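Local atomic coordinates of CAG pathogenicity island protein 13 (PDB entry 2G3V), a protein that is of unknown function but is encoded by the cag pathogenicity island, which specifies a type IV secretion system of Helicobacter pylori. Residues Gly60-Val65 with Ile80-Phe85. Numbering follows the deposited sequence.
Sequences GALDKV and IGVDKF
Leu62 reaches from helix 59-69 to the first turn of helix 82-105 and puts its two methyls on Val82 and Phe85. This is helix-to-helix packing in an all-helical fold. The short helix 73-79 lies between the two partners in the chain. CG of Leu62 is anti to the backbone N (chi1 170°), which sets the two methyls toward helix 82-105. Its branches then part. Leu62 CD2 lies 3.6 Å from Val82 CB. Leu62 CD2 is also 3.6 Å from Val82 O, so this methyl rests on the backbone of the first turn as well as on the side chain. CD1 of Leu62 takes the other partner and stands 4.0 Å from Phe85 CB. The fork of the leucine thus spans residues i and i+3 of one helical turn.

The Leu62 and Val82 side chains meet at a slant, while the Leu62 side chain runs roughly perpendicular to that of Phe85. Phe85 offers its CB here rather than its ring. With CG anti to the carbonyl carbon (chi1 -86°), the ring leads away from the leucine methyls. The Phe85 side chain also touches Met139 and Ile143 of helix 136-149. Leu66, one turn after Leu62, touches both Val82 and Phe85 and extends the apolar seam. Leu62 also packs on Met55 of helix 35-57.

Gly81, at the N-cap position, places the start of helix 82-105 just before Val82. On the valine, CG1 is the methyl nearer to Leu62, 4.1 Å from Leu62 CD2.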
loop_
_atom_site.group_PDB
_atom_site.type_symbol
_atom_site.label_atom_id
_atom_site.label_comp_id
_atom_site.label_asym_id
_atom_site.label_seq_id
_atom_site.Cartn_x
_atom_site.Cartn_y
_atom_site.Cartn_z
ATOM N N GLY A 60 -1.187 -18.384 -13.927
ATOM C CA GLY A 60 -2.004 -17.891 -15.008
ATOM C C GLY A 60 -2.377 -16.467 -14.664
ATOM O O GLY A 60 -2.364 -15.581 -15.529
ATOM N N ALA A 61 -2.698 -16.240 -13.393
ATOM C CA ALA A 61 -3.100 -14.909 -12.941
ATOM C C ALA A 61 -2.049 -13.842 -13.175
ATOM O O ALA A 61 -2.367 -12.758 -13.663
ATOM C CB ALA A 61 -3.479 -14.938 -11.471
ATOM N N LEU A 62 -0.800 -14.138 -12.827
ATOM C CA LEU A 62 0.275 -13.174 -13.013
ATOM C C LEU A 62 0.567 -12.839 -14.463
ATOM O O LEU A 62 0.809 -11.667 -14.806
ATOM C CB LEU A 62 1.556 -13.680 -12.363
ATOM C CG LEU A 62 2.837 -12.902 -12.665
ATOM C CD1 LEU A 62 2.734 -11.495 -12.121
ATOM C CD2 LEU A 62 4.002 -13.630 -12.023
ATOM N N ASP A 63 0.566 -13.853 -15.325
ATOM C CA ASP A 63 0.859 -13.598 -16.729
ATOM C C ASP A 63 -0.293 -12.835 -17.362
ATOM O O ASP A 63 -0.096 -11.973 -18.235
ATOM C CB ASP A 63 1.057 -14.903 -17.499
ATOM C CG ASP A 63 1.411 -14.655 -18.955
ATOM O OD1 ASP A 63 2.602 -14.416 -19.236
ATOM O OD2 ASP A 63 0.499 -14.669 -19.814
ATOM N N LYS A 64 -1.497 -13.169 -16.907
ATOM C CA LYS A 64 -2.714 -12.555 -17.413
ATOM C C LYS A 64 -2.803 -11.081 -17.045
ATOM O O LYS A 64 -3.347 -10.272 -17.807
ATOM C CB LYS A 64 -3.944 -13.304 -16.887
ATOM C CG LYS A 64 -5.234 -12.598 -17.218
ATOM C CD LYS A 64 -6.413 -13.167 -16.474
ATOM C CE LYS A 64 -7.573 -12.177 -16.505
ATOM N NZ LYS A 64 -7.190 -10.873 -15.893
ATOM N N VAL A 65 -2.269 -10.731 -15.883
ATOM C CA VAL A 65 -2.287 -9.337 -15.443
ATOM C C VAL A 65 -1.222 -8.512 -16.191
ATOM O O VAL A 65 -1.457 -7.354 -16.545
ATOM C CB VAL A 65 -2.091 -9.242 -13.886
ATOM C CG1 VAL A 65 -1.900 -7.799 -13.446
ATOM C CG2 VAL A 65 -3.313 -9.838 -13.171
ATOM N N ILE A 80 12.346 -7.983 -17.427
ATOM C CA ILE A 80 12.123 -8.231 -16.009
ATOM C C ILE A 80 11.762 -9.678 -15.659
ATOM O O ILE A 80 12.382 -10.273 -14.791
ATOM C CB ILE A 80 11.051 -7.254 -15.476
ATOM C CG1 ILE A 80 11.419 -5.829 -15.908
ATOM C CG2 ILE A 80 10.981 -7.298 -13.952
ATOM C CD1 ILE A 80 10.327 -4.794 -15.707
ATOM N N GLY A 81 10.765 -10.246 -16.326
ATOM C CA GLY A 81 10.392 -11.626 -16.030
ATOM C C GLY A 81 9.412 -11.787 -14.878
ATOM O O GLY A 81 9.430 -11.022 -13.909
ATOM N N VAL A 82 8.559 -12.798 -14.985
ATOM C CA VAL A 82 7.558 -13.066 -13.963
ATOM C C VAL A 82 8.163 -13.388 -12.607
ATOM O O VAL A 82 7.533 -13.180 -11.567
ATOM C CB VAL A 82 6.664 -14.239 -14.375
ATOM C CG1 VAL A 82 5.893 -13.882 -15.616
ATOM C CG2 VAL A 82 7.515 -15.490 -14.599
ATOM N N ASP A 83 9.384 -13.897 -12.624
ATOM C CA ASP A 83 10.074 -14.267 -11.399
ATOM C C ASP A 83 10.311 -13.106 -10.433
ATOM O O ASP A 83 10.246 -13.284 -9.206
ATOM C CB ASP A 83 11.404 -14.962 -11.748
ATOM C CG ASP A 83 12.094 -14.351 -12.972
ATOM O OD1 ASP A 83 12.851 -13.366 -12.799
ATOM O OD2 ASP A 83 11.870 -14.854 -14.106
ATOM N N LYS A 84 10.571 -11.919 -10.978
ATOM C CA LYS A 84 10.822 -10.750 -10.143
ATOM C C LYS A 84 9.499 -10.131 -9.682
ATOM O O LYS A 84 9.395 -9.573 -8.584
ATOM C CB LYS A 84 11.647 -9.712 -10.919
ATOM C CG LYS A 84 12.408 -8.729 -10.031
ATOM C CD LYS A 84 13.067 -7.621 -10.825
ATOM C CE LYS A 84 14.068 -8.144 -11.848
ATOM N NZ LYS A 84 15.232 -8.800 -11.211
ATOM N N PHE A 85 8.484 -10.223 -10.532
ATOM C CA PHE A 85 7.176 -9.678 -10.195
ATOM C C PHE A 85 6.582 -10.471 -9.053
ATOM O O PHE A 85 6.053 -9.903 -8.102
ATOM C CB PHE A 85 6.244 -9.734 -11.405
ATOM C CG PHE A 85 6.374 -8.558 -12.303
ATOM C CD1 PHE A 85 5.946 -7.300 -11.880
ATOM C CD2 PHE A 85 6.935 -8.688 -13.561
ATOM C CE1 PHE A 85 6.074 -6.183 -12.707
ATOM C CE2 PHE A 85 7.065 -7.585 -14.390
ATOM C CZ PHE A 85 6.632 -6.325 -13.963
#